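Local coordinates for protein chloramphenicol acetyltransferase (Aliivibrio fischeri, PDB 6PXA) that probably transfers the acetyl group of acetyl-CoA to the 3-hydroxyl of chloramphenicol, and binds the bile acid taurocholic acid in the crystal, at residues Phe85-Trp97 against Val112-Val124. Residues are numbered along the deposited sequence; the frame is centred on the assembly and turned at random.
With TCH (taurocholic acid), chain R.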
ATOM      1  N   PHE B  85     -12.365   1.462   0.905  1.00 35.61           N
ATOM      2  CA  PHE B  85     -13.218   2.632   0.703  1.00 34.24           C
ATOM      3  C   PHE B  85     -13.050   3.570   1.892  1.00 30.12           C
ATOM      4  O   PHE B  85     -13.416   3.235   3.027  1.00 32.08           O
ATOM      5  CB  PHE B  85     -14.673   2.213   0.524  1.00 34.71           C
ATOM      6  CG  PHE B  85     -14.869   1.289  -0.647  1.00 36.17           C
ATOM      7  CD1 PHE B  85     -15.036   1.801  -1.926  1.00 33.82           C
ATOM      8  CD2 PHE B  85     -14.835  -0.086  -0.471  1.00 37.87           C
ATOM      9  CE1 PHE B  85     -15.192   0.950  -3.009  1.00 36.94           C
ATOM     10  CE2 PHE B  85     -14.983  -0.947  -1.547  1.00 41.15           C
ATOM     11  CZ  PHE B  85     -15.170  -0.413  -2.826  1.00 40.55           C
ATOM     12  N   MET B  86     -12.487   4.735   1.640  1.00 28.53           N
ATOM     13  CA  MET B  86     -12.282   5.696   2.719  1.00 31.12           C
ATOM     14  C   MET B  86     -13.520   6.572   2.851  1.00 33.65           C
ATOM     15  O   MET B  86     -13.881   7.279   1.905  1.00 32.53           O
ATOM     16  CB  MET B  86     -11.041   6.537   2.453  1.00 32.27           C
ATOM     17  CG  MET B  86      -9.752   5.672   2.382  1.00 34.56           C
ATOM     18  SD  MET B  86      -9.187   4.984   3.921  1.00 38.81           S
ATOM     19  CE  MET B  86      -8.370   6.437   4.600  1.00 40.55           C
ATOM     20  N   MET B  87     -14.178   6.515   4.010  1.00 32.93           N
ATOM     21  CA  MET B  87     -15.377   7.307   4.203  1.00 32.02           C
ATOM     22  C   MET B  87     -15.039   8.455   5.145  1.00 39.76           C
ATOM     23  O   MET B  87     -13.865   8.692   5.446  1.00 38.00           O
ATOM     24  CB  MET B  87     -16.513   6.413   4.688  1.00 34.57           C
ATOM     25  CG  MET B  87     -16.849   5.238   3.716  1.00 34.64           C
ATOM     26  SD  MET B  87     -17.132   5.751   2.003  1.00 36.94           S
ATOM     27  CE  MET B  87     -18.762   6.542   2.155  1.00 32.99           C
ATOM     28  N   ALA B  88     -16.079   9.190   5.576  1.00 41.53           N
ATOM     29  CA  ALA B  88     -15.988  10.296   6.537  1.00 37.04           C
ATOM     30  C   ALA B  88     -15.277  11.525   5.978  1.00 36.70           C
ATOM     31  O   ALA B  88     -14.735  12.331   6.746  1.00 42.65           O
ATOM     32  CB  ALA B  88     -15.321   9.861   7.850  1.00 39.40           C
ATOM     33  N   GLY B  89     -15.303  11.713   4.663  1.00 35.17           N
ATOM     34  CA  GLY B  89     -14.843  12.979   4.097  1.00 36.58           C
ATOM     35  C   GLY B  89     -13.460  13.371   4.553  1.00 36.76           C
ATOM     36  O   GLY B  89     -12.524  12.559   4.559  1.00 39.78           O
ATOM     37  N   ASN B  90     -13.304  14.626   4.956  1.00 38.50           N
ATOM     38  CA  ASN B  90     -12.000  15.099   5.407  1.00 36.46           C
ATOM     39  C   ASN B  90     -11.684  14.703   6.839  1.00 37.82           C
ATOM     40  O   ASN B  90     -10.663  15.153   7.366  1.00 41.99           O
ATOM     41  CB  ASN B  90     -11.913  16.625   5.270  1.00 44.05           C
ATOM     42  CG  ASN B  90     -12.868  17.376   6.220  1.00 44.92           C
ATOM     43  OD1 ASN B  90     -13.698  16.779   6.907  1.00 40.27           O
ATOM     44  ND2 ASN B  90     -12.734  18.699   6.252  1.00 44.42           N
ATOM     45  N   GLN B  91     -12.542  13.914   7.489  1.00 35.22           N
ATOM     46  CA  GLN B  91     -12.350  13.517   8.890  1.00 39.37           C
ATOM     47  C   GLN B  91     -11.983  14.700   9.794  1.00 46.71           C
ATOM     48  O   GLN B  91     -11.225  14.548  10.753  1.00 40.91           O
ATOM     49  CB  GLN B  91     -11.297  12.415   8.997  1.00 41.94           C
ATOM     50  CG  GLN B  91     -11.667  11.154   8.250  1.00 38.96           C
ATOM     51  CD  GLN B  91     -10.623  10.040   8.406  1.00 52.04           C
ATOM     52  OE1 GLN B  91      -9.863  10.008   9.380  1.00 58.94           O
ATOM     53  NE2 GLN B  91     -10.596   9.123   7.446  1.00 43.96           N
ATOM     54  N   GLY B  92     -12.537  15.884   9.511  1.00 45.70           N
ATOM     55  CA  GLY B  92     -12.347  17.059  10.344  1.00 39.92           C
ATOM     56  C   GLY B  92     -11.103  17.885  10.072  1.00 42.43           C
ATOM     57  O   GLY B  92     -10.897  18.894  10.762  1.00 40.75           O
ATOM     58  N   HIS B  93     -10.273  17.497   9.097  1.00 42.04           N
ATOM     59  CA  HIS B  93      -9.030  18.194   8.773  1.00 37.22           C
ATOM     60  C   HIS B  93      -9.288  19.161   7.629  1.00 37.63           C
ATOM     61  O   HIS B  93      -9.614  18.721   6.518  1.00 39.38           O
ATOM     62  CB  HIS B  93      -7.926  17.197   8.358  1.00 34.10           C
ATOM     63  CG  HIS B  93      -7.648  16.140   9.377  1.00 35.36           C
ATOM     64  ND1 HIS B  93      -6.840  16.358  10.472  1.00 38.69           N
ATOM     65  CD2 HIS B  93      -8.070  14.857   9.471  1.00 38.89           C
ATOM     66  CE1 HIS B  93      -6.784  15.255  11.201  1.00 38.18           C
ATOM     67  NE2 HIS B  93      -7.525  14.332  10.616  1.00 38.68           N
ATOM     68  N   ARG B  94      -9.117  20.475   7.873  1.00 30.17           N
ATOM     69  CA  ARG B  94      -9.413  21.486   6.856  1.00 32.99           C
ATOM     70  C   ARG B  94      -8.095  22.027   6.332  1.00 41.03           C
ATOM     71  O   ARG B  94      -7.415  22.791   7.033  1.00 36.90           O
ATOM     72  CB  ARG B  94     -10.285  22.631   7.398  1.00 32.49           C
ATOM     73  CG  ARG B  94     -11.656  22.213   7.835  1.00 48.66           C
ATOM     74  CD  ARG B  94     -12.803  22.450   6.816  1.00 56.77           C
ATOM     75  NE  ARG B  94     -12.801  23.716   6.074  1.00 49.95           N
ATOM     76  CZ  ARG B  94     -13.842  24.537   5.954  1.00 49.56           C
ATOM     77  NH1 ARG B  94     -15.000  24.275   6.570  1.00 47.18           N
ATOM     78  NH2 ARG B  94     -13.721  25.637   5.217  1.00 44.69           N
ATOM     79  N   ALA B  95      -7.739  21.631   5.101  1.00 38.29           N
ATOM     80  CA  ALA B  95      -6.542  22.169   4.476  1.00 40.13           C
ATOM     81  C   ALA B  95      -6.627  23.675   4.295  1.00 42.80           C
ATOM     82  O   ALA B  95      -5.586  24.340   4.271  1.00 33.87           O
ATOM     83  CB  ALA B  95      -6.288  21.483   3.126  1.00 42.47           C
ATOM     84  N   ASP B  96      -7.843  24.240   4.199  1.00 35.73           N
ATOM     85  CA  ASP B  96      -8.006  25.669   3.978  1.00 37.82           C
ATOM     86  C   ASP B  96      -8.102  26.468   5.274  1.00 33.53           C
ATOM     87  O   ASP B  96      -8.107  27.695   5.214  1.00 34.48           O
ATOM     88  CB  ASP B  96      -9.238  25.946   3.106  1.00 45.27           C
ATOM     89  CG  ASP B  96     -10.522  25.436   3.722  1.00 44.84           C
ATOM     90  OD1 ASP B  96     -10.507  24.426   4.443  1.00 42.10           O
ATOM     91  OD2 ASP B  96     -11.571  26.039   3.473  1.00 53.09           O
ATOM     92  N   TRP B  97      -8.139  25.817   6.434  1.00 37.00           N
ATOM     93  CA  TRP B  97      -7.983  26.525   7.704  1.00 41.26           C
ATOM     94  C   TRP B  97      -6.498  26.601   8.079  1.00 44.58           C
ATOM     95  O   TRP B  97      -5.658  25.882   7.531  1.00 42.99           O
ATOM     96  CB  TRP B  97      -8.764  25.834   8.827  1.00 34.50           C
ATOM     97  CG  TRP B  97     -10.278  26.032   8.726  1.00 28.77           C
ATOM     98  CD1 TRP B  97     -10.954  26.707   7.777  1.00 32.54           C
ATOM     99  CD2 TRP B  97     -11.250  25.513   9.631  1.00 32.11           C
ATOM    100  NE1 TRP B  97     -12.325  26.676   8.053  1.00 37.75           N
ATOM    101  CE2 TRP B  97     -12.515  25.918   9.182  1.00 33.88           C
ATOM    102  CE3 TRP B  97     -11.162  24.728  10.787  1.00 37.93           C
ATOM    103  CZ2 TRP B  97     -13.682  25.568   9.847  1.00 40.75           C
ATOM    104  CZ3 TRP B  97     -12.308  24.386  11.442  1.00 35.31           C
ATOM    105  CH2 TRP B  97     -13.551  24.804  10.988  1.00 31.38           C
ATOM    106  N   VAL B 112     -13.140  26.320  19.759  1.00 44.81           N
ATOM    107  CA  VAL B 112     -12.982  25.296  18.733  1.00 39.48           C
ATOM    108  C   VAL B 112     -14.189  25.257  17.810  1.00 43.95           C
ATOM    109  O   VAL B 112     -15.345  25.270  18.259  1.00 46.45           O
ATOM    110  CB  VAL B 112     -12.738  23.924  19.382  1.00 43.31           C
ATOM    111  CG1 VAL B 112     -12.819  22.811  18.357  1.00 40.72           C
ATOM    112  CG2 VAL B 112     -11.378  23.899  20.040  1.00 40.74           C
ATOM    113  N   LYS B 113     -13.918  25.225  16.506  1.00 42.65           N
ATOM    114  CA  LYS B 113     -14.903  24.998  15.461  1.00 43.77           C
ATOM    115  C   LYS B 113     -14.673  23.629  14.842  1.00 47.10           C
ATOM    116  O   LYS B 113     -13.526  23.213  14.639  1.00 45.51           O
ATOM    117  CB  LYS B 113     -14.817  26.061  14.363  1.00 45.37           C
ATOM    118  CG  LYS B 113     -15.006  27.482  14.873  1.00 58.36           C
ATOM    119  CD  LYS B 113     -14.592  28.541  13.849  1.00 65.25           C
ATOM    120  CE  LYS B 113     -14.810  29.961  14.398  1.00 69.67           C
ATOM    121  NZ  LYS B 113     -14.250  31.017  13.512  1.00 67.64           N
ATOM    122  N   ASP B 114     -15.775  22.957  14.521  1.00 48.54           N
ATOM    123  CA  ASP B 114     -15.780  21.664  13.845  1.00 43.03           C
ATOM    124  C   ASP B 114     -15.488  21.859  12.359  1.00 42.66           C
ATOM    125  O   ASP B 114     -16.256  22.531  11.665  1.00 39.71           O
ATOM    126  CB  ASP B 114     -17.153  21.019  14.059  1.00 48.25           C
ATOM    127  CG  ASP B 114     -17.309  19.680  13.367  1.00 52.98           C
ATOM    128  OD1 ASP B 114     -16.302  19.088  12.934  1.00 49.77           O
ATOM    129  OD2 ASP B 114     -18.470  19.220  13.251  1.00 54.18           O
ATOM    130  N   GLY B 115     -14.393  21.265  11.861  1.00 40.58           N
ATOM    131  CA  GLY B 115     -14.035  21.364  10.461  1.00 40.08           C
ATOM    132  C   GLY B 115     -14.494  20.211   9.592  1.00 39.04           C
ATOM    133  O   GLY B 115     -14.087  20.129   8.426  1.00 39.28           O
ATOM    134  N   PHE B 116     -15.295  19.296  10.121  1.00 39.27           N
ATOM    135  CA  PHE B 116     -15.822  18.223   9.291  1.00 42.11           C
ATOM    136  C   PHE B 116     -16.584  18.780   8.098  1.00 41.19           C
ATOM    137  O   PHE B 116     -17.488  19.618   8.249  1.00 40.42           O
ATOM    138  CB  PHE B 116     -16.755  17.314  10.094  1.00 42.87           C
ATOM    139  CG  PHE B 116     -17.382  16.219   9.255  1.00 39.40           C
ATOM    140  CD1 PHE B 116     -16.608  15.203   8.745  1.00 41.11           C
ATOM    141  CD2 PHE B 116     -18.741  16.245   8.945  1.00 42.81           C
ATOM    142  CE1 PHE B 116     -17.167  14.215   7.959  1.00 44.66           C
ATOM    143  CE2 PHE B 116     -19.307  15.256   8.165  1.00 45.38           C
ATOM    144  CZ  PHE B 116     -18.528  14.236   7.685  1.00 45.51           C
ATOM    145  N   GLN B 117     -16.264  18.258   6.921  1.00 41.12           N
ATOM    146  CA  GLN B 117     -16.981  18.546   5.689  1.00 43.28           C
ATOM    147  C   GLN B 117     -17.282  17.241   4.967  1.00 39.15           C
ATOM    148  O   GLN B 117     -16.391  16.415   4.774  1.00 36.60           O
ATOM    149  CB  GLN B 117     -16.171  19.461   4.775  1.00 46.35           C
ATOM    150  CG  GLN B 117     -16.185  20.914   5.224  1.00 52.49           C
ATOM    151  CD  GLN B 117     -15.471  21.799   4.237  1.00 55.91           C
ATOM    152  OE1 GLN B 117     -16.056  22.722   3.690  1.00 59.52           O
ATOM    153  NE2 GLN B 117     -14.203  21.505   3.981  1.00 55.07           N
ATOM    154  N   ARG B 118     -18.543  17.052   4.590  1.00 38.15           N
ATOM    155  CA  ARG B 118     -18.901  15.915   3.765  1.00 36.96           C
ATOM    156  C   ARG B 118     -18.249  16.039   2.394  1.00 39.98           C
ATOM    157  O   ARG B 118     -18.024  17.140   1.880  1.00 42.09           O
ATOM    158  CB  ARG B 118     -20.424  15.816   3.628  1.00 39.08           C
ATOM    159  CG  ARG B 118     -21.092  15.336   4.896  1.00 40.54           C
ATOM    160  CD  ARG B 118     -22.570  15.383   4.795  1.00 49.26           C
ATOM    161  NE  ARG B 118     -23.155  14.439   3.838  1.00 43.44           N
ATOM    162  CZ  ARG B 118     -24.470  14.420   3.611  1.00 45.92           C
ATOM    163  NH1 ARG B 118     -25.235  15.271   4.266  1.00 44.08           N
ATOM    164  NH2 ARG B 118     -25.024  13.585   2.750  1.00 49.89           N
ATOM    165  N   ALA B 119     -17.931  14.888   1.808  1.00 37.80           N
ATOM    166  CA  ALA B 119     -17.392  14.841   0.465  1.00 35.59           C
ATOM    167  C   ALA B 119     -18.414  14.354  -0.541  1.00 34.86           C
ATOM    168  O   ALA B 119     -18.135  14.363  -1.745  1.00 39.53           O
ATOM    169  CB  ALA B 119     -16.159  13.931   0.422  1.00 34.61           C
ATOM    170  N   GLY B 120     -19.592  13.951  -0.077  1.00 36.66           N
ATOM    171  CA  GLY B 120     -20.570  13.310  -0.922  1.00 41.31           C
ATOM    172  C   GLY B 120     -20.380  11.812  -0.913  1.00 35.51           C
ATOM    173  O   GLY B 120     -19.354  11.277  -0.466  1.00 35.74           O
ATOM    174  N   ASP B 121     -21.380  11.119  -1.449  1.00 38.80           N
ATOM    175  CA  ASP B 121     -21.359   9.660  -1.462  1.00 38.62           C
ATOM    176  C   ASP B 121     -20.224   9.099  -2.326  1.00 39.49           C
ATOM    177  O   ASP B 121     -19.829   9.681  -3.341  1.00 36.00           O
ATOM    178  CB  ASP B 121     -22.685   9.112  -1.998  1.00 42.53           C
ATOM    179  CG  ASP B 121     -23.862   9.344  -1.040  1.00 43.18           C
ATOM    180  OD1 ASP B 121     -23.669   9.853   0.101  1.00 34.50           O
ATOM    181  OD2 ASP B 121     -24.999   8.974  -1.432  1.00 39.56           O
ATOM    182  N   THR B 122     -19.717   7.944  -1.915  0.86 34.14           N
ATOM    183  CA  THR B 122     -18.850   7.125  -2.762  0.86 32.95           C
ATOM    184  C   THR B 122     -19.745   6.157  -3.527  0.86 35.54           C
ATOM    185  O   THR B 122     -20.486   5.377  -2.919  0.86 34.57           O
ATOM    186  CB  THR B 122     -17.806   6.379  -1.941  0.86 34.79           C
ATOM    187  OG1 THR B 122     -16.951   7.340  -1.313  0.86 33.48           O
ATOM    188  CG2 THR B 122     -16.944   5.503  -2.838  0.86 28.17           C
ATOM    189  N   ILE B 123     -19.722   6.249  -4.851  1.00 35.61           N
ATOM    190  CA  ILE B 123     -20.580   5.444  -5.700  1.00 39.41           C
ATOM    191  C   ILE B 123     -19.693   4.583  -6.576  1.00 37.48           C
ATOM    192  O   ILE B 123     -18.836   5.108  -7.296  1.00 36.29           O
ATOM    193  CB  ILE B 123     -21.499   6.317  -6.559  1.00 41.91           C
ATOM    194  CG1 ILE B 123     -22.290   7.274  -5.668  1.00 45.64           C
ATOM    195  CG2 ILE B 123     -22.446   5.439  -7.347  1.00 45.99           C
ATOM    196  CD1 ILE B 123     -23.149   8.268  -6.428  1.00 49.53           C
ATOM    197  N   VAL B 124     -19.921   3.275  -6.533  1.00 40.25           N
ATOM    198  CA  VAL B 124     -19.356   2.332  -7.492  1.00 38.49           C
ATOM    199  C   VAL B 124     -20.499   1.795  -8.352  1.00 44.69           C
ATOM    200  O   VAL B 124     -21.489   1.261  -7.830  1.00 43.97           O
ATOM    201  CB  VAL B 124     -18.586   1.203  -6.794  1.00 40.22           C
ATOM    202  CG1 VAL B 124     -17.968   0.270  -7.843  1.00 33.53           C
ATOM    203  CG2 VAL B 124     -17.488   1.788  -5.904  1.00 36.42           C
TER
HETATM  204  C1  TCH R 301     -16.498  11.102  13.186  1.00 52.48           C
HETATM  205  C2  TCH R 301     -17.184  11.475  14.565  1.00 50.57           C
HETATM  206  C3  TCH R 301     -17.786  12.903  14.516  1.00 53.26           C
HETATM  207  O3  TCH R 301     -18.266  13.233  15.766  1.00 60.54           O
HETATM  208  C4  TCH R 301     -16.735  13.982  14.056  1.00 47.03           C
HETATM  209  C5  TCH R 301     -16.051  13.605  12.719  1.00 51.13           C
HETATM  210  C6  TCH R 301     -14.971  14.650  12.334  1.00 56.27           C
HETATM  211  C7  TCH R 301     -13.648  14.577  13.215  1.00 53.04           C
HETATM  212  O7  TCH R 301     -13.871  15.085  14.483  1.00 50.01           O
HETATM  213  C8  TCH R 301     -13.099  13.138  13.331  1.00 52.58           C
HETATM  214  C9  TCH R 301     -14.263  12.169  13.789  1.00 54.88           C
HETATM  215  C10 TCH R 301     -15.450  12.163  12.798  1.00 53.99           C
HETATM  216  C11 TCH R 301     -13.670  10.767  14.041  1.00 55.47           C
HETATM  217  C12 TCH R 301     -12.507  10.721  14.891  1.00 56.82           C
HETATM  218  O12 TCH R 301     -12.835  10.911  16.255  1.00 51.44           O
HETATM  219  C13 TCH R 301     -11.371  11.847  14.511  1.00 57.07           C
HETATM  220  C14 TCH R 301     -11.953  13.066  14.415  1.00 53.70           C
HETATM  221  C15 TCH R 301     -10.730  14.031  14.020  1.00 52.03           C
HETATM  222  C16 TCH R 301      -9.678  13.561  14.911  1.00 54.24           C
HETATM  223  C17 TCH R 301     -10.163  12.236  15.526  1.00 55.26           C
HETATM  224  C18 TCH R 301     -10.714  11.419  13.188  1.00 58.53           C
HETATM  225  C19 TCH R 301     -14.977  11.803  11.393  1.00 53.20           C
HETATM  226  O1S TCH R 301      -6.728  18.604  21.146  1.00 42.21           O
HETATM  227  C20 TCH R 301      -9.055  11.290  15.596  1.00 51.80           C
HETATM  228  C21 TCH R 301      -9.436   9.863  16.094  1.00 44.62           C
HETATM  229  C22 TCH R 301      -8.059  11.927  16.609  1.00 45.04           C
HETATM  230  C23 TCH R 301      -8.512  11.847  18.067  1.00 41.84           C
HETATM  231  C24 TCH R 301      -7.488  12.596  18.903  1.00 45.49           C
HETATM  232  N24 TCH R 301      -7.706  13.994  19.196  1.00 46.92           N
HETATM  233  O24 TCH R 301      -6.506  12.061  19.301  1.00 47.04           O
HETATM  234  C25 TCH R 301      -6.713  14.693  19.979  1.00 45.04           C
HETATM  235  C26 TCH R 301      -6.928  16.186  19.782  1.00 52.70           C
HETATM  236  S26 TCH R 301      -6.445  16.994  21.319  1.00 51.22           S
HETATM  237  O2S TCH R 301      -7.267  16.236  22.531  1.00 48.04           O
HETATM  238  O3S TCH R 301      -4.813  16.827  21.527  1.00 50.29           O
HETATM  239  O   HOH W   1     -14.550   6.127  -0.364  1.00 32.78           O
HETATM  240  O   HOH W   2     -12.245  19.570  13.003  1.00 39.38           O
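A single side-chain amide, that of Asn90, makes both direct hydrogen bonds between the two segments, to the backbone on either side of Phe116. Its ND2 donates to Gly115 O (2.9 Å), nearly in the amide plane, while OD1 accepts Gln117 N at 3.0 Å from above its plane. From the opposite face Gly92 N also reaches OD1, closing an Asx turn, so two donors grip one oxygen and the amide's rotation is fixed, with CG between its own N and carbonyl carbon (chi1 67°). Beside it lies a layered stack. The Arg94 guanidinium has Trp97 NE1 over one face; the Gln117 amide lies over the other, offset toward its rim, with guanidinium and amide planes only 7° apart, and a side-on salt bridge to Asp96 holds the guanidinium in place. Trp97 CH2 in turn packs 3.5 Å from Gly115 CA, where the glycine's lack of a side chain permits the close approach. These contacts pin together the two arms of a long loop that leaves the left-handed parallel beta-helix, the fold of hexapeptide-repeat acyltransferases, after strand 84-86 and returns at strand 122-124. Gln91, Gly92 and Phe116 of these arms line the taurocholic acid pocket; Phe116, with CG anti to its backbone N (chi1 177°), turns its ring edge to Ala88 O, 3.3 Å from CE1. A water links Gly92 O to Gly115 N. Where the arms meet the beta-helix, another water joins Met86 O and Thr122 OG1, and Phe85 CE1 packs against Val124 CG2 at 3.8 Å, with Leu71 and Ile136 nearby.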